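Local coordinates for disulfide bond protein A (Staphylococcus aureus, PDB 3BCI) that probably acts as a thiol-disulfide oxidoreductase of the DsbA type, introducing disulfide bonds into folding proteins through a redox-active cysteine pair, at residues Val16-Tyr21 and Thr150-Ile155. Numbering follows the deposited sequence.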
loop_
_atom_site.group_PDB
_atom_site.type_symbol
_atom_site.label_atom_id
_atom_site.label_comp_id
_atom_site.label_asym_id
_atom_site.label_seq_id
_atom_site.Cartn_x
_atom_site.Cartn_y
_atom_site.Cartn_z
ATOM N N VAL A 16 -1.394 -10.621 -1.310
ATOM C CA VAL A 16 -2.114 -9.556 -0.625
ATOM C C VAL A 16 -1.480 -9.253 0.726
ATOM O O VAL A 16 -1.229 -10.159 1.529
ATOM C CB VAL A 16 -3.593 -9.931 -0.373
ATOM C CG1 VAL A 16 -4.316 -8.760 0.297
ATOM C CG2 VAL A 16 -4.274 -10.307 -1.680
ATOM N N VAL A 17 -1.216 -7.975 0.967
ATOM C CA VAL A 17 -0.641 -7.540 2.232
ATOM C C VAL A 17 -1.637 -6.574 2.860
ATOM O O VAL A 17 -2.056 -5.605 2.224
ATOM C CB VAL A 17 0.718 -6.816 2.038
ATOM C CG1 VAL A 17 1.162 -6.147 3.353
ATOM C CG2 VAL A 17 1.778 -7.821 1.599
ATOM N N TYR A 18 -2.033 -6.868 4.094
ATOM C CA TYR A 18 -2.972 -6.032 4.837
ATOM C C TYR A 18 -2.178 -5.158 5.790
ATOM O O TYR A 18 -1.283 -5.645 6.480
ATOM C CB TYR A 18 -3.940 -6.910 5.634
ATOM C CG TYR A 18 -4.935 -7.660 4.782
ATOM C CD1 TYR A 18 -6.135 -7.065 4.390
ATOM C CD2 TYR A 18 -4.689 -8.976 4.386
ATOM C CE1 TYR A 18 -7.070 -7.764 3.634
ATOM C CE2 TYR A 18 -5.613 -9.685 3.627
ATOM C CZ TYR A 18 -6.804 -9.075 3.257
ATOM O OH TYR A 18 -7.741 -9.785 2.547
ATOM N N GLY A 19 -2.495 -3.869 5.828
ATOM C CA GLY A 19 -1.777 -2.981 6.720
ATOM C C GLY A 19 -2.308 -1.564 6.797
ATOM O O GLY A 19 -3.474 -1.297 6.515
ATOM N N ASP A 20 -1.428 -0.652 7.187
ATOM C CA ASP A 20 -1.762 0.761 7.328
ATOM C C ASP A 20 -0.431 1.500 7.276
ATOM O O ASP A 20 0.544 1.052 7.877
ATOM C CB ASP A 20 -2.449 1.000 8.682
ATOM C CG ASP A 20 -2.993 2.414 8.829
ATOM O OD1 ASP A 20 -2.284 3.370 8.455
ATOM O OD2 ASP A 20 -4.126 2.569 9.327
ATOM N N TYR A 21 -0.380 2.622 6.561
ATOM C CA TYR A 21 0.857 3.384 6.452
ATOM C C TYR A 21 1.342 3.920 7.798
ATOM O O TYR A 21 2.513 4.258 7.945
ATOM C CB TYR A 21 0.682 4.550 5.467
ATOM C CG TYR A 21 0.671 4.125 4.019
ATOM C CD1 TYR A 21 1.801 3.555 3.439
ATOM C CD2 TYR A 21 -0.474 4.273 3.234
ATOM C CE1 TYR A 21 1.795 3.135 2.116
ATOM C CE2 TYR A 21 -0.488 3.853 1.903
ATOM C CZ TYR A 21 0.650 3.284 1.356
ATOM O OH TYR A 21 0.652 2.857 0.049
ATOM N N THR A 150 -2.552 -6.953 11.800
ATOM C CA THR A 150 -1.787 -6.379 10.706
ATOM C C THR A 150 -0.392 -6.142 11.260
ATOM O O THR A 150 -0.236 -5.815 12.430
ATOM C CB THR A 150 -2.370 -5.031 10.240
ATOM O OG1 THR A 150 -2.399 -4.116 11.340
ATOM C CG2 THR A 150 -3.778 -5.215 9.701
ATOM N N PRO A 151 0.642 -6.326 10.433
ATOM C CA PRO A 151 0.493 -6.742 9.038
ATOM C C PRO A 151 0.337 -8.252 8.877
ATOM O O PRO A 151 0.844 -9.027 9.682
ATOM C CB PRO A 151 1.788 -6.251 8.405
ATOM C CG PRO A 151 2.784 -6.482 9.516
ATOM C CD PRO A 151 2.039 -5.957 10.729
ATOM N N THR A 152 -0.388 -8.658 7.842
ATOM C CA THR A 152 -0.576 -10.070 7.536
ATOM C C THR A 152 -0.563 -10.175 6.020
ATOM O O THR A 152 -0.998 -9.255 5.328
ATOM C CB THR A 152 -1.914 -10.634 8.094
ATOM O OG1 THR A 152 -2.990 -9.731 7.803
ATOM C CG2 THR A 152 -1.812 -10.852 9.598
ATOM N N ALA A 153 -0.041 -11.281 5.505
ATOM C CA ALA A 153 0.034 -11.472 4.065
ATOM C C ALA A 153 -0.499 -12.831 3.659
ATOM O O ALA A 153 -0.393 -13.797 4.408
ATOM C CB ALA A 153 1.480 -11.305 3.596
ATOM N N PHE A 154 -1.082 -12.884 2.467
ATOM C CA PHE A 154 -1.649 -14.106 1.921
ATOM C C PHE A 154 -1.275 -14.230 0.448
ATOM O O PHE A 154 -1.159 -13.228 -0.257
ATOM C CB PHE A 154 -3.178 -14.071 2.047
ATOM C CG PHE A 154 -3.670 -14.023 3.468
ATOM C CD1 PHE A 154 -3.998 -15.192 4.144
ATOM C CD2 PHE A 154 -3.794 -12.807 4.133
ATOM C CE1 PHE A 154 -4.447 -15.150 5.469
ATOM C CE2 PHE A 154 -4.240 -12.752 5.453
ATOM C CZ PHE A 154 -4.567 -13.923 6.124
ATOM N N ILE A 155 -1.076 -15.461 -0.008
ATOM C CA ILE A 155 -0.758 -15.720 -1.406
ATOM C C ILE A 155 -1.822 -16.711 -1.856
ATOM O O ILE A 155 -1.871 -17.847 -1.384
ATOM C CB ILE A 155 0.654 -16.315 -1.571
ATOM C CG1 ILE A 155 1.695 -15.314 -1.049
ATOM C CG2 ILE A 155 0.912 -16.626 -3.039
ATOM C CD1 ILE A 155 3.139 -15.744 -1.230
#
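Val16 and Phe154 face each other as a hydrogen-bonded antiparallel pair: Val16 N donates to Phe154 O at 2.8 Å, almost straight at 174°, and Phe154 N returns a bond to Val16 O. Two residues on, Tyr18 N reaches Thr152 O at 2.9 Å, nearly in line with the carbonyl, whereas the reciprocal bond from Thr152 N to Tyr18 O is weak at 3.4 Å. Close CA-H...O contacts fill the intervals, with Ala153 CA 3.1 Å from Val16 O and Pro151 CA against Tyr18 O. These bonds set strand 152-155 antiparallel beside strand 14-19, whose other neighbour, 48-53, runs parallel to it, as in the thioredoxin fold, where a cis-proline precedes the antiparallel strand. Here that residue is Pro151, packed against Tyr25 and against Cys26, which forms the redox-active pair with Cys23. On one face of the sheet, Phe154 CD2 comes to the edge of the Tyr18 ring, in its plane, 3.6 Å from Tyr18 CE2, with ring planes at 84°. Val16 CG1, anti to its own backbone N (chi1 -178°), lies over the rim of one face of the Tyr18 ring, 3.7 Å above its plane. In one of its two conformers, Thr152 OG1 lies 3.7 Å from Tyr18 CB and hydrogen-bonds to Thr149 O. On the other face, Val17 CG2 packs on Ala153 CB; Leu29 of helix 24-42 touches Val17, and Tyr169 of helix 166-174 touches Ala153.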